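Local coordinates for protein melanophilin (Mus musculus, PDB 2ZET) that links RAB27A on melanosomes to the motor protein MYO5A as a Rab effector in melanosome transport, this chain being its N-terminal Slp homology domain, at residues L46-I50 with L116-V120; Y78-N83 with F94-S98; R86-C91 with G108-C114. All blocks are in the same frame, centred on the assembly; numbering follows the deposited sequence.

Contact 1 of 3, residues L46-I50 with L116-V120; sequences LKGKI and LARVV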
# COMPACT_ATOMS: atom_id res chain seq x y z
N LEU B 46 14.03 12.88 -3.74
CA LEU B 46 14.90 12.15 -2.82
C LEU B 46 16.17 11.69 -3.49
O LEU B 46 17.25 11.78 -2.92
CB LEU B 46 14.18 10.93 -2.24
CG LEU B 46 12.95 11.21 -1.38
CD1 LEU B 46 12.45 9.88 -0.82
CD2 LEU B 46 13.31 12.17 -0.26
N LYS B 47 16.04 11.17 -4.71
CA LYS B 47 17.21 10.71 -5.43
C LYS B 47 18.08 11.92 -5.66
O LYS B 47 19.30 11.82 -5.77
CB LYS B 47 16.82 10.06 -6.75
CG LYS B 47 16.18 8.69 -6.56
CD LYS B 47 15.99 7.95 -7.87
CE LYS B 47 15.56 6.51 -7.61
NZ LYS B 47 15.49 5.65 -8.83
N GLY B 48 17.45 13.08 -5.72
CA GLY B 48 18.19 14.31 -5.92
C GLY B 48 18.95 14.66 -4.65
O GLY B 48 20.10 15.10 -4.70
N LYS B 49 18.32 14.47 -3.51
CA LYS B 49 18.99 14.77 -2.28
C LYS B 49 20.16 13.83 -2.04
O LYS B 49 21.19 14.25 -1.52
CB LYS B 49 18.00 14.72 -1.12
CG LYS B 49 17.00 15.85 -1.21
CD LYS B 49 16.12 15.96 0.01
CE LYS B 49 15.03 16.99 -0.25
NZ LYS B 49 14.12 17.17 0.91
N ILE B 50 20.04 12.56 -2.43
CA ILE B 50 21.14 11.64 -2.20
C ILE B 50 22.37 11.97 -3.04
O ILE B 50 23.49 11.74 -2.60
CB ILE B 50 20.77 10.17 -2.47
CG1 ILE B 50 19.67 9.72 -1.51
CG2 ILE B 50 22.01 9.28 -2.29
CD1 ILE B 50 19.16 8.31 -1.78
N LEU B 116 17.52 8.38 3.73
CA LEU B 116 16.79 8.58 2.47
C LEU B 116 17.21 7.47 1.51
O LEU B 116 16.39 6.89 0.80
CB LEU B 116 17.13 9.94 1.85
CG LEU B 116 16.74 11.22 2.60
CD1 LEU B 116 17.08 12.43 1.76
CD2 LEU B 116 15.24 11.21 2.92
N ALA B 117 18.50 7.18 1.50
CA ALA B 117 19.06 6.16 0.63
C ALA B 117 18.26 4.88 0.75
O ALA B 117 18.08 4.16 -0.23
CB ALA B 117 20.52 5.90 1.01
N ARG B 118 17.79 4.60 1.97
CA ARG B 118 17.01 3.39 2.23
C ARG B 118 15.51 3.51 1.92
O ARG B 118 14.91 2.55 1.41
CB ARG B 118 17.23 2.96 3.68
CG ARG B 118 16.52 1.68 4.03
CD ARG B 118 16.93 1.18 5.40
NE ARG B 118 16.00 0.15 5.86
CZ ARG B 118 16.38 -0.95 6.50
NH1 ARG B 118 17.67 -1.16 6.75
NH2 ARG B 118 15.47 -1.84 6.90
N VAL B 119 14.90 4.65 2.22
CA VAL B 119 13.48 4.85 1.92
C VAL B 119 13.32 4.68 0.41
O VAL B 119 12.34 4.10 -0.06
CB VAL B 119 13.02 6.27 2.34
CG1 VAL B 119 11.65 6.61 1.74
CG2 VAL B 119 12.94 6.35 3.85
N VAL B 120 14.30 5.18 -0.33
CA VAL B 120 14.29 5.10 -1.78
C VAL B 120 14.39 3.67 -2.31
O VAL B 120 13.65 3.31 -3.22
CB VAL B 120 15.42 5.94 -2.39
CG1 VAL B 120 15.69 5.51 -3.82
CG2 VAL B 120 15.02 7.41 -2.36

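Contact 2 of 3, residues Y78-N83 with F94-S98; sequences YRLLLN and FVCKS. With ZN (zinc ion), chain H.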
# COMPACT_ATOMS: atom_id res chain seq x y z
N TYR B 78 30.40 20.36 16.50
CA TYR B 78 29.82 19.61 17.61
C TYR B 78 29.65 20.37 18.92
O TYR B 78 28.55 20.43 19.47
CB TYR B 78 30.66 18.37 17.88
CG TYR B 78 30.64 17.37 16.77
CD1 TYR B 78 31.78 16.67 16.42
CD2 TYR B 78 29.47 17.13 16.06
CE1 TYR B 78 31.76 15.74 15.40
CE2 TYR B 78 29.44 16.20 15.02
CZ TYR B 78 30.59 15.51 14.69
OH TYR B 78 30.60 14.64 13.64
N ARG B 79 30.73 20.95 19.43
CA ARG B 79 30.66 21.67 20.70
C ARG B 79 29.58 22.72 20.77
O ARG B 79 29.20 23.15 21.85
CB ARG B 79 32.01 22.33 21.00
CG ARG B 79 32.67 22.98 19.81
CD ARG B 79 33.92 23.71 20.24
NE ARG B 79 33.65 25.10 20.61
CZ ARG B 79 33.67 26.11 19.75
NH1 ARG B 79 33.95 25.90 18.47
NH2 ARG B 79 33.41 27.34 20.16
N LEU B 80 29.06 23.13 19.62
CA LEU B 80 28.04 24.17 19.60
C LEU B 80 26.61 23.69 19.74
O LEU B 80 25.71 24.50 19.98
CB LEU B 80 28.19 24.98 18.32
CG LEU B 80 29.51 25.74 18.24
CD1 LEU B 80 29.77 26.19 16.83
CD2 LEU B 80 29.44 26.92 19.19
N LEU B 81 26.40 22.39 19.61
CA LEU B 81 25.07 21.78 19.67
C LEU B 81 24.55 21.44 21.06
O LEU B 81 25.30 21.45 22.03
CB LEU B 81 25.07 20.52 18.82
CG LEU B 81 25.60 20.78 17.41
CD1 LEU B 81 25.82 19.49 16.69
CD2 LEU B 81 24.62 21.65 16.67
N LEU B 82 23.25 21.14 21.14
CA LEU B 82 22.60 20.77 22.39
C LEU B 82 22.28 19.28 22.48
O LEU B 82 21.74 18.81 23.47
CB LEU B 82 21.31 21.57 22.60
CG LEU B 82 21.42 22.92 23.29
CD1 LEU B 82 20.04 23.38 23.67
CD2 LEU B 82 22.29 22.81 24.53
N ASN B 83 22.61 18.55 21.43
CA ASN B 83 22.38 17.11 21.42
C ASN B 83 23.75 16.46 21.44
O ASN B 83 24.74 17.12 21.75
CB ASN B 83 21.61 16.71 20.16
CG ASN B 83 22.12 17.42 18.90
OD1 ASN B 83 21.72 18.56 18.60
ND2 ASN B 83 23.01 16.75 18.16
N PHE B 94 30.14 10.46 11.54
CA PHE B 94 29.36 11.03 12.63
C PHE B 94 28.52 12.18 12.17
O PHE B 94 28.89 12.90 11.25
CB PHE B 94 30.26 11.48 13.77
CG PHE B 94 31.12 10.40 14.34
CD1 PHE B 94 32.18 9.88 13.60
CD2 PHE B 94 30.88 9.91 15.61
CE1 PHE B 94 33.00 8.88 14.12
CE2 PHE B 94 31.69 8.90 16.15
CZ PHE B 94 32.75 8.39 15.40
N VAL B 95 27.39 12.36 12.83
CA VAL B 95 26.47 13.44 12.52
C VAL B 95 25.72 13.82 13.79
O VAL B 95 25.66 13.03 14.74
CB VAL B 95 25.45 12.99 11.47
CG1 VAL B 95 26.16 12.50 10.24
CG2 VAL B 95 24.59 11.90 12.02
N CYS B 96 25.14 15.01 13.81
CA CYS B 96 24.41 15.47 14.98
C CYS B 96 23.06 14.78 15.06
O CYS B 96 22.63 14.12 14.12
CB CYS B 96 24.22 17.00 14.96
SG CYS B 96 23.00 17.72 13.81
N LYS B 97 22.40 14.93 16.20
CA LYS B 97 21.09 14.33 16.42
C LYS B 97 20.12 14.75 15.31
O LYS B 97 19.42 13.93 14.73
CB LYS B 97 20.53 14.77 17.78
CG LYS B 97 19.13 14.23 18.12
CD LYS B 97 18.58 14.79 19.44
CE LYS B 97 17.11 14.42 19.63
NZ LYS B 97 16.54 14.99 20.89
N SER B 98 20.10 16.05 15.02
CA SER B 98 19.21 16.59 14.01
C SER B 98 19.38 15.99 12.62
O SER B 98 18.44 15.97 11.84
CB SER B 98 19.40 18.10 13.93
OG SER B 98 19.62 18.65 15.23
ZN ZN H . 24.27 17.95 11.63

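Contact 3 of 3, residues R86-C91 with G108-C114; sequences RQCLEC and GWLCDPC. With ZN (zinc ion), chain G.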
# COMPACT_ATOMS: atom_id res chain seq x y z
N ARG B 86 26.67 11.22 16.91
CA ARG B 86 26.25 9.82 16.65
C ARG B 86 26.92 9.25 15.41
O ARG B 86 27.22 9.98 14.49
CB ARG B 86 24.75 9.74 16.43
CG ARG B 86 23.98 10.21 17.60
CD ARG B 86 22.60 10.62 17.22
NE ARG B 86 21.86 11.04 18.39
CZ ARG B 86 20.54 11.13 18.42
NH1 ARG B 86 19.83 10.84 17.33
NH2 ARG B 86 19.91 11.50 19.54
N GLN B 87 27.13 7.94 15.40
CA GLN B 87 27.74 7.28 14.25
C GLN B 87 26.68 6.61 13.38
O GLN B 87 25.76 5.99 13.90
CB GLN B 87 28.71 6.19 14.72
CG GLN B 87 30.16 6.56 14.69
CD GLN B 87 31.00 5.49 14.01
OE1 GLN B 87 30.90 5.29 12.80
NE2 GLN B 87 31.83 4.79 14.79
N CYS B 88 26.80 6.73 12.07
CA CYS B 88 25.82 6.07 11.22
C CYS B 88 26.20 4.60 11.21
O CYS B 88 27.36 4.27 10.98
CB CYS B 88 25.84 6.59 9.78
SG CYS B 88 24.52 5.88 8.74
N LEU B 89 25.23 3.73 11.46
CA LEU B 89 25.52 2.30 11.47
C LEU B 89 25.88 1.82 10.08
O LEU B 89 26.40 0.71 9.93
CB LEU B 89 24.33 1.50 12.00
CG LEU B 89 24.08 1.63 13.50
CD1 LEU B 89 23.07 0.56 13.95
CD2 LEU B 89 25.40 1.47 14.27
N GLU B 90 25.62 2.66 9.08
CA GLU B 90 25.87 2.32 7.68
C GLU B 90 27.21 2.78 7.13
O GLU B 90 28.06 1.94 6.81
CB GLU B 90 24.76 2.90 6.81
CG GLU B 90 24.82 2.48 5.34
CD GLU B 90 24.74 0.97 5.16
OE1 GLU B 90 23.94 0.31 5.87
OE2 GLU B 90 25.46 0.43 4.30
N CYS B 91 27.39 4.09 6.99
CA CYS B 91 28.64 4.62 6.46
C CYS B 91 29.62 5.03 7.56
O CYS B 91 30.66 5.63 7.30
CB CYS B 91 28.35 5.81 5.55
SG CYS B 91 28.00 7.33 6.43
N GLY B 108 20.84 1.52 17.34
CA GLY B 108 21.71 2.51 16.73
C GLY B 108 21.03 3.64 15.96
O GLY B 108 19.91 4.03 16.29
N TRP B 109 21.72 4.17 14.95
CA TRP B 109 21.18 5.26 14.13
C TRP B 109 21.67 5.23 12.68
O TRP B 109 22.50 4.39 12.30
CB TRP B 109 21.55 6.61 14.74
CG TRP B 109 21.38 6.70 16.21
CD1 TRP B 109 22.23 6.22 17.17
CD2 TRP B 109 20.30 7.33 16.91
NE1 TRP B 109 21.75 6.52 18.42
CE2 TRP B 109 20.57 7.20 18.30
CE3 TRP B 109 19.14 8.00 16.51
CZ2 TRP B 109 19.72 7.71 19.28
CZ3 TRP B 109 18.28 8.51 17.49
CH2 TRP B 109 18.58 8.36 18.86
N LEU B 110 21.15 6.16 11.88
CA LEU B 110 21.51 6.33 10.47
C LEU B 110 21.61 7.82 10.15
O LEU B 110 20.86 8.62 10.72
CB LEU B 110 20.44 5.73 9.55
CG LEU B 110 20.31 4.21 9.44
CD1 LEU B 110 19.22 3.90 8.42
CD2 LEU B 110 21.64 3.60 9.02
N CYS B 111 22.52 8.20 9.26
CA CYS B 111 22.67 9.61 8.89
C CYS B 111 21.58 10.00 7.90
O CYS B 111 21.20 9.19 7.05
CB CYS B 111 24.06 9.87 8.30
SG CYS B 111 24.48 8.94 6.82
N ASP B 112 21.07 11.23 8.01
CA ASP B 112 19.99 11.68 7.11
C ASP B 112 20.13 11.25 5.65
O ASP B 112 19.13 11.07 4.96
CB ASP B 112 19.78 13.19 7.22
CG ASP B 112 18.57 13.54 8.08
OD1 ASP B 112 17.48 13.00 7.79
OD2 ASP B 112 18.68 14.33 9.05
N PRO B 113 21.36 11.12 5.16
CA PRO B 113 21.47 10.69 3.77
C PRO B 113 21.19 9.19 3.69
O PRO B 113 20.31 8.76 2.95
CB PRO B 113 22.92 11.02 3.43
CG PRO B 113 23.15 12.24 4.21
CD PRO B 113 22.56 11.87 5.55
N CYS B 114 21.93 8.40 4.46
CA CYS B 114 21.75 6.95 4.48
C CYS B 114 20.29 6.56 4.71
O CYS B 114 19.85 5.51 4.23
CB CYS B 114 22.64 6.31 5.54
SG CYS B 114 24.42 6.16 5.11
ZN ZN G . 25.82 6.95 6.88

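Contact 1 of 3, residues L46-I50 with L116-V120
Leu46 and Ile50 meet Leu116, Ala117 and Val120 through aliphatic branches, with no side-chain ring, amide or guanidinium plane between them. The flat surface nearest to hand is backbone. Ile50 lays CD1 against the peptide that joins Leu116 to Ala117, with CD1 3.9 Å from Leu116 C. The same methyl is 3.9 Å from Ala117 CB. It reaches there because CG1 stands anti to the Ile50 carbonyl carbon (chi1 -63°) and CD1 extends the line (chi2 175°).

Leu46, one turn earlier, uses both its branches. Its CD2 meets CD2 of Leu116 at 3.8 Å, and the two side chains cross at about a right angle. Its CD1 faces Val119 CG1 at 4.2 Å. Against Val120 the fit is different: the side chains slide past each other in opposite directions, and Leu46 CB comes 3.6 Å from Val120 CG2.

The contact joins helix 19-60 to helix 112-124, two helices of the Rab-binding domain with most of the zinc finger between them in sequence. The short segments run roughly antiparallel, at 144° between their directions, with the axes 9.5 Å apart.

Two lysines border the apolar patch with their methylene groups. The extended Lys47 chain crosses Val120 at about a right angle, with CE 3.9 Å from Val120 CG1. Lys49 offers CB to Leu116 CD1 at 3.8 Å; its CD also lies by that methyl, and only the end of the chain leads away. Next to this contact, helix 112-124 also meets the second protein of the assembly: Arg118 packs on an acidic side chain and Val119 on an aromatic side chain of that other chain, consistent with a Rab-binding surface.

Contact 2 of 3, residues Y78-N83 with F94-S98
Leu81 and Cys96 touch at the first zinc site of the FYVE-type finger, where the loop 78-83 packs on the ligand Cys96. Cys96 SG binds the zinc ion at 2.5 Å. It reaches the metal from a position between the backbone N and the carbonyl carbon (chi1 75°). Cys71, Cys74 and Cys99 supply the other three sulfurs of this site. On the loop side, Leu81 CD1 lies 3.4 Å from Cys96 CB.

Asn83 comes in beside Leu81 and packs on Lys97. Its CB is 3.3 Å from Lys97 CB and 3.7 Å from Lys97 CD, so the contact runs along the aliphatic part of the lysine. That chain is extended, with CG anti to the backbone N (chi1 179°), and its charged end leads away from the loop.

Tyr78 closes the other end of the contact. Its phenol end meets Phe94: Tyr78 OH is 3.2 Å and Tyr78 CZ 4.1 Å from Phe94 CB. The two side chains cross at about a right angle, and the phenylalanine ring itself turns away from the loop. The hydroxyl is held from outside these segments, by a hydrogen bond with the backbone O of Asn67.

Residues 78-80 form a short 3-10 turn, in which Leu81 N donates to Tyr78 O at 2.9 Å. The turn sets Tyr78 against Phe94 and Leu81 against Cys96. The loop 78-83 follows helix 19-60 and leads into strand 86-87. That strand pairs antiparallel with strand 94-95, where Val95 bonds to Arg86 through the backbone and Phe94 makes a cation-pi contact with Arg85.

Contact 3 of 3, residues R86-C91 with G108-C114
Arg86 turns CG anti to its carbonyl carbon (chi1 -60°) and then runs extended to NE, which carries its guanidinium over one face of the Trp109 indole. The first rotation of Trp109 (chi1 -44°) brings the end of the indole nearer to segment 86-91. This is a cation-pi contact, with Arg86 CZ 3.5 Å from the centroid of the six-membered ring of Trp109 and the two planes 31° apart. Arg86 CD lies over the five-membered ring as a CH-pi contact.

Three residues on from Arg86, Leu89 N donates an almost straight bond to Trp109 O, at 2.9 Å and somewhat out of the carbonyl plane. The Leu89 side chain reaches on to Gly108, with CD1 3.7 Å from its CA.

Two CxxC pairs then enclose the second zinc ion of the FYVE-type finger. SG of Cys88, Cys91, Cys111 and Cys114 bind it at 2.3 to 2.5 Å. Cys88 SG also accepts from Cys111 N at 3.1 Å and from Glu90 N at 3.4 Å, so metal and two N-H groups grip one sulfur. These bonds would probably spread the thiolate charge. Cys111 is the N-cap of helix 112-124, and its SG accepts from Cys114 N at 3.5 Å. Cys91 and Cys111 also touch Arg57 of helix 19-60.

In the fold
From the N terminus, helix 19-60 comes first and supplies residues 46-50. The chain then passes through the zinc finger, whose last ligands lie at the start of helix 112-124, and that helix returns to close contact 1, so contacts 2 and 3 both lie within that long excursion. Contact 2 closes a short loop, 78-83 to 94-98, at the first zinc site. Contact 3 starts inside this loop at 86-91 and ends beyond it at 108-114, so the two cross. This matches the alternating cysteine pairs of a cross-braced finger. Strands 86-87 and 94-95 join contacts 2 and 3 directly. Helix 112-124 starts at contact 3 and continues into contact 1, tying the finger to the long helix.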